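Local coordinates for protein cysteine desulfurase (Fervidobacterium islandicum, PDB 6A6E) that uses pyridoxal-5'-phosphate to take sulfur from cysteine, leaving alanine, and as a SufS-type desulfurase probably passes it on for iron-sulfur cluster assembly, at residues L90-S94 with E95-F99; G160-N164 with E165-K169; Y335-I338 with D339-K343. All blocks are in the same frame, centred on the assembly; numbering follows the deposited sequence.

Contact 1: residues L90-S94 with E95-F99; sequences LNASS and EEIIF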
# COMPACT_ATOMS: atom_id res chain seq x y z
N LEU A 90 8.86 7.56 17.50
CA LEU A 90 10.23 7.09 17.23
C LEU A 90 11.30 8.13 17.65
O LEU A 90 12.48 7.94 17.43
CB LEU A 90 10.43 6.83 15.77
CG LEU A 90 9.55 5.69 15.16
CD1 LEU A 90 9.89 5.58 13.71
CD2 LEU A 90 9.73 4.31 15.78
N ASN A 91 10.89 9.28 18.18
CA ASN A 91 11.81 10.44 18.38
C ASN A 91 12.49 10.92 17.11
O ASN A 91 13.71 11.21 17.11
CB ASN A 91 12.85 10.12 19.47
CG ASN A 91 13.53 11.37 20.00
OD1 ASN A 91 12.92 12.42 20.01
ND2 ASN A 91 14.83 11.28 20.34
N ALA A 92 11.72 11.01 16.03
CA ALA A 92 12.21 11.57 14.77
C ALA A 92 11.56 12.85 14.54
O ALA A 92 10.58 13.19 15.22
CB ALA A 92 11.93 10.68 13.55
N SER A 93 12.02 13.53 13.51
CA SER A 93 11.33 14.71 13.13
C SER A 93 10.31 14.29 12.01
O SER A 93 10.48 13.22 11.34
CB SER A 93 12.34 15.81 12.79
OG SER A 93 12.25 16.07 11.46
N SER A 94 9.21 15.02 11.89
CA SER A 94 8.14 14.63 10.94
C SER A 94 8.61 14.52 9.48
O SER A 94 8.12 13.64 8.80
CB SER A 94 6.93 15.57 11.04
OG SER A 94 7.21 16.87 10.53
N GLU A 95 9.59 15.32 9.05
CA GLU A 95 10.07 15.23 7.67
C GLU A 95 10.97 14.00 7.41
O GLU A 95 11.33 13.75 6.30
CB GLU A 95 10.74 16.57 7.20
CG GLU A 95 12.22 16.68 7.50
CD GLU A 95 12.75 18.15 7.53
OE1 GLU A 95 13.11 18.70 6.43
OE2 GLU A 95 12.88 18.75 8.65
N GLU A 96 11.32 13.26 8.47
CA GLU A 96 12.07 12.01 8.39
C GLU A 96 11.20 10.74 8.33
O GLU A 96 11.73 9.60 8.25
CB GLU A 96 13.05 11.93 9.61
CG GLU A 96 14.01 13.12 9.65
CD GLU A 96 14.98 13.09 10.84
OE1 GLU A 96 14.54 12.86 11.99
OE2 GLU A 96 16.18 13.27 10.58
N ILE A 97 9.89 10.93 8.42
CA ILE A 97 8.93 9.85 8.35
C ILE A 97 8.26 9.81 6.96
O ILE A 97 7.60 10.79 6.53
CB ILE A 97 7.89 10.06 9.40
CG1 ILE A 97 8.54 10.04 10.81
CG2 ILE A 97 6.81 8.99 9.39
CD1 ILE A 97 9.34 8.78 11.17
N ILE A 98 8.46 8.69 6.27
CA ILE A 98 7.84 8.41 5.01
C ILE A 98 6.88 7.26 5.14
O ILE A 98 7.25 6.23 5.68
CB ILE A 98 8.92 8.06 4.01
CG1 ILE A 98 9.89 9.29 3.98
CG2 ILE A 98 8.32 7.79 2.66
CD1 ILE A 98 11.22 8.86 3.50
N PHE A 99 5.63 7.47 4.72
CA PHE A 99 4.64 6.38 4.70
C PHE A 99 4.85 5.52 3.44
O PHE A 99 5.13 6.02 2.33
CB PHE A 99 3.19 6.88 4.81
CG PHE A 99 2.83 7.40 6.16
CD1 PHE A 99 2.83 6.56 7.26
CD2 PHE A 99 2.44 8.73 6.33
CE1 PHE A 99 2.44 7.01 8.49
CE2 PHE A 99 2.11 9.21 7.57
CZ PHE A 99 2.10 8.35 8.66
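Ser-93 and Glu-96 close a short 3-10 turn by a local contact between side chain and backbone, in the link that carries the chain from helix 70-90 into strand 97-100. The carboxylate of Glu-96 reaches back over the turn, and its OE1 accepts the N-H of Ser-93 at 3.0 Å. That bond is nearly straight, 173° at the hydrogen, and comes to the anti side of the carboxylate, 23° out of its plane. CG lies beside the glutamate's own backbone N (chi1 -59°) and the chain runs extended from there, which brings the carboxylate round to the serine. The other oxygen, OE2, takes the backbone N-H of Lys-250, so the buried carboxylate is held by two amides and its rotation is fixed. In return Glu-96 N donates to Ser-93 O, also at 3.0 Å. A longer bond of 3.3 Å from Ile-97 N to Ser-94 O leads into the strand. The apolar side of the turn belongs to Ile-97. Ile-97 CD1 rests 4.0 Å from Ala-92 CB and 4.1 Å from Leu-90 CD1, the leucine and isoleucine side chains crossing obliquely. Just ahead, Asn-91 takes a positive phi and ends helix 70-90 in a Schellman motif, with two bonds back into the last turn. Ile-97 also packs back on Val-86 and Ala-87 of helix 70-90, and its carbonyl accepts from Arg-83. On the sheet side, the backbones of Glu-96 and Ile-98 pair with Gly-248 and Leu-246 of the antiparallel strand 244-248.

Contact 2: residues G160-N164 with E165-K169; sequences GVITN and ESILK
Thr-163 is the N-cap of helix 164-173, and the residues round it form a hydroxyl cap together with a hydrophobic staple, in which the residue before the N-cap packs on the one four places after the N-cap. Thr-163 OG1 accepts the backbone N-H of Ser-166 at 3.0 Å, with 159° at the hydrogen. A chi1 of 63° puts the hydroxyl between the backbone N and the carbonyl carbon and turns it over the first helical turn, where Ser-166 CB lies 3.5 Å away. The carbonyls of the same turn already work as in a regular helix: Ile-167 N donates to Thr-163 O at 3.1 Å, and Leu-168 N to Asn-164 O at 3.0 Å in an almost straight line. The staple is made by Ile-162, whose CG2 branch touches both CG1 and CD1 of Ile-167, each 3.9 Å away, the two side chains crossing at about a right angle. Ile-162 leans further on Ile-154 of strand 150-154, and Ile-167 on Ile-198 of helix 195-201. Ser-166 sends its own hydroxyl to the carbonyl of Thr-155. A valine in place of Thr-163 has no hydroxyl to offer Ser-166 N, and the first turn of the helix would probably be freer to fray. The chemistry thus divides the work: a hydroxyl oxygen serves an N-H that has no earlier helical carbonyl, and the positive end of the helix would polarise that oxygen, while the paired isoleucines cover the same turn with an apolar contact.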
# COMPACT_ATOMS: atom_id res chain seq x y z
N GLY A 160 21.06 -20.52 16.04
CA GLY A 160 20.59 -19.33 15.35
C GLY A 160 20.93 -17.99 16.02
O GLY A 160 20.39 -16.99 15.65
N VAL A 161 21.85 -17.99 16.97
CA VAL A 161 22.17 -16.79 17.77
C VAL A 161 23.24 -16.02 17.05
O VAL A 161 24.19 -16.60 16.49
CB VAL A 161 22.64 -17.15 19.23
CG1 VAL A 161 22.97 -15.91 20.04
CG2 VAL A 161 21.55 -17.87 19.92
N ILE A 162 23.05 -14.69 16.99
CA ILE A 162 24.10 -13.78 16.52
C ILE A 162 24.81 -13.24 17.79
O ILE A 162 24.24 -12.45 18.52
CB ILE A 162 23.52 -12.59 15.73
CG1 ILE A 162 22.74 -13.06 14.52
CG2 ILE A 162 24.63 -11.58 15.37
CD1 ILE A 162 23.59 -13.47 13.37
N THR A 163 26.01 -13.74 18.08
CA THR A 163 26.73 -13.36 19.30
C THR A 163 27.48 -12.07 19.05
O THR A 163 27.79 -11.73 17.91
CB THR A 163 27.75 -14.47 19.74
OG1 THR A 163 28.75 -14.62 18.73
CG2 THR A 163 27.03 -15.75 19.95
N ASN A 164 27.73 -11.33 20.13
CA ASN A 164 28.61 -10.14 20.07
C ASN A 164 29.94 -10.45 19.45
O ASN A 164 30.46 -9.65 18.65
CB ASN A 164 28.84 -9.56 21.48
CG ASN A 164 27.65 -8.81 21.98
OD1 ASN A 164 26.60 -8.77 21.33
ND2 ASN A 164 27.82 -8.15 23.14
N GLU A 165 30.48 -11.62 19.78
CA GLU A 165 31.75 -12.06 19.17
C GLU A 165 31.66 -12.24 17.68
O GLU A 165 32.59 -11.80 16.96
CB GLU A 165 32.28 -13.35 19.82
CG GLU A 165 33.62 -13.85 19.32
CD GLU A 165 34.77 -12.81 19.40
OE1 GLU A 165 34.80 -11.89 20.31
OE2 GLU A 165 35.69 -12.90 18.54
N SER A 166 30.57 -12.87 17.20
CA SER A 166 30.38 -12.98 15.74
C SER A 166 30.39 -11.59 15.09
O SER A 166 30.99 -11.38 14.04
CB SER A 166 29.07 -13.70 15.40
OG SER A 166 29.00 -13.83 13.98
N ILE A 167 29.75 -10.63 15.73
CA ILE A 167 29.72 -9.25 15.17
C ILE A 167 31.09 -8.61 15.05
O ILE A 167 31.51 -8.19 13.94
CB ILE A 167 28.76 -8.35 15.99
CG1 ILE A 167 27.31 -8.77 15.67
CG2 ILE A 167 28.89 -6.90 15.55
CD1 ILE A 167 26.38 -8.38 16.76
N LEU A 168 31.82 -8.63 16.16
CA LEU A 168 33.26 -8.20 16.18
C LEU A 168 34.17 -8.99 15.24
O LEU A 168 35.00 -8.38 14.59
CB LEU A 168 33.84 -8.26 17.59
CG LEU A 168 33.07 -7.33 18.53
CD1 LEU A 168 33.38 -7.62 20.00
CD2 LEU A 168 33.35 -5.88 18.17
N LYS A 169 34.00 -10.32 15.17
CA LYS A 169 34.77 -11.12 14.17
C LYS A 169 34.47 -10.80 12.70
O LYS A 169 35.38 -10.72 11.84
CB LYS A 169 34.55 -12.61 14.39
CG LYS A 169 35.64 -13.23 15.26
CD LYS A 169 36.04 -14.63 14.80
CE LYS A 169 35.07 -15.72 15.29
NZ LYS A 169 35.54 -17.08 14.92

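Contact 3: residues Y335-I338 with D339-K343; sequences YGPI and DSSHK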
# COMPACT_ATOMS: atom_id res chain seq x y z
N TYR A 335 14.66 -23.15 19.65
CA TYR A 335 15.73 -22.42 18.93
C TYR A 335 15.89 -21.02 19.46
O TYR A 335 14.99 -20.45 20.07
CB TYR A 335 15.52 -22.48 17.39
CG TYR A 335 15.17 -23.89 16.96
CD1 TYR A 335 16.13 -24.87 16.82
CD2 TYR A 335 13.85 -24.27 16.81
CE1 TYR A 335 15.81 -26.19 16.52
CE2 TYR A 335 13.50 -25.57 16.48
CZ TYR A 335 14.48 -26.54 16.39
OH TYR A 335 14.09 -27.82 16.07
N GLY A 336 17.07 -20.46 19.25
CA GLY A 336 17.35 -19.10 19.68
C GLY A 336 18.11 -19.06 21.01
O GLY A 336 18.41 -20.08 21.57
N PRO A 337 18.45 -17.86 21.49
CA PRO A 337 19.19 -17.66 22.73
C PRO A 337 18.35 -17.96 23.95
O PRO A 337 17.14 -17.74 23.96
CB PRO A 337 19.52 -16.14 22.70
CG PRO A 337 18.33 -15.57 21.93
CD PRO A 337 18.14 -16.57 20.83
N ILE A 338 18.98 -18.50 24.98
CA ILE A 338 18.27 -18.77 26.24
C ILE A 338 18.86 -17.76 27.18
O ILE A 338 19.77 -18.05 27.93
CB ILE A 338 18.48 -20.22 26.77
CG1 ILE A 338 18.28 -21.27 25.68
CG2 ILE A 338 17.52 -20.47 27.94
CD1 ILE A 338 16.82 -21.38 25.24
N ASP A 339 18.40 -16.53 27.05
CA ASP A 339 18.98 -15.40 27.74
C ASP A 339 17.98 -14.25 27.54
O ASP A 339 16.92 -14.46 26.96
CB ASP A 339 20.42 -15.08 27.29
CG ASP A 339 20.51 -14.39 25.95
OD1 ASP A 339 19.51 -13.86 25.41
OD2 ASP A 339 21.61 -14.36 25.40
N SER A 340 18.26 -13.07 28.07
CA SER A 340 17.21 -12.04 28.16
C SER A 340 17.06 -11.24 26.85
O SER A 340 16.14 -10.41 26.72
CB SER A 340 17.53 -11.07 29.29
OG SER A 340 18.72 -10.37 28.91
N SER A 341 17.95 -11.47 25.89
CA SER A 341 17.75 -11.01 24.51
C SER A 341 16.54 -11.70 23.80
O SER A 341 16.02 -11.17 22.81
CB SER A 341 19.02 -11.14 23.64
OG SER A 341 19.21 -12.49 23.16
N HIS A 342 16.08 -12.84 24.32
CA HIS A 342 15.03 -13.61 23.64
C HIS A 342 13.69 -13.05 24.04
O HIS A 342 13.34 -13.08 25.20
CB HIS A 342 15.12 -15.10 24.04
CG HIS A 342 14.32 -16.02 23.17
ND1 HIS A 342 14.86 -17.17 22.62
CD2 HIS A 342 13.02 -15.98 22.75
CE1 HIS A 342 13.94 -17.78 21.89
NE2 HIS A 342 12.82 -17.08 21.95
N LYS A 343 12.94 -12.47 23.10
CA LYS A 343 11.64 -11.91 23.44
C LYS A 343 10.60 -12.26 22.42
O LYS A 343 10.94 -12.69 21.36
CB LYS A 343 11.76 -10.37 23.52
CG LYS A 343 12.66 -9.90 24.67
CD LYS A 343 11.82 -9.77 25.93
CE LYS A 343 12.58 -9.48 27.23
NZ LYS A 343 13.70 -10.41 27.55
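The imidazole of His-342 meets 335-338 with its edge rather than a face: the carbonyl oxygen of Tyr-335 lies in the ring plane, 3.4 Å from CE1, and the carbonyl of Pro-337 points at ND1. His-342 ND1 donates to Pro-337 O at 2.7 Å, in the carbonyl plane but tilted 16° from the ring plane. At chi1 -166° the ring is turned away from the residue's own backbone N, toward these carbonyls. NE2, the other ring nitrogen, bonds to Leu-345 O, so both nitrogens face carbonyl oxygens, which would favour a protonated ring and fixes its rotation. Gly-336 lets the backbone run close by the edge of the His-342 ring. The pyrrolidine of Pro-337 crosses the histidine at about a right angle, with Pro-337 CG 3.4 Å from Ser-341 OG. All this lies in the loop joining strands 332-334 and 345-350, antiparallel neighbours in the smaller sheet. A type I beta turn runs from Asp-339 to His-342, and Asp-339 adds an Asx turn to it. Asp-339 OD1 accepts Ser-341 N at 2.9 Å from above the carboxylate plane, and Ser-341 OG at 2.7 Å on the syn lone pair. Held by these two bonds, Asp-339 OD1 also lies 3.5 Å from Pro-337 CB. Past the turn, Lys-343 folds back and gives its NZ to Ser-340 O.

The contacts come in series along the chain. Contacts 1 and 2 belong to opposite margins of the seven-stranded sheet of fold-type I PLP enzymes: contact 1 leads into edge strand 97-100, contact 2 follows edge strand 150-154. Contact 3 lies in the loop between strands 332-334 and 345-350 of the other sheet. The centre of contact 1 is 31 Å from each of the other two, with contact 3 across the chain's centre. Contacts 2 and 3, 14 Å apart by centres, touch: Val-161 CG2 packs 3.5 Å from Pro-337 N, and Gly-336 pairs with Lys-159 through the backbone. Both loops lie outside the cofactor's first shell, the Ile-162 and His-342 side chains about 12 and 13 Å from PLP.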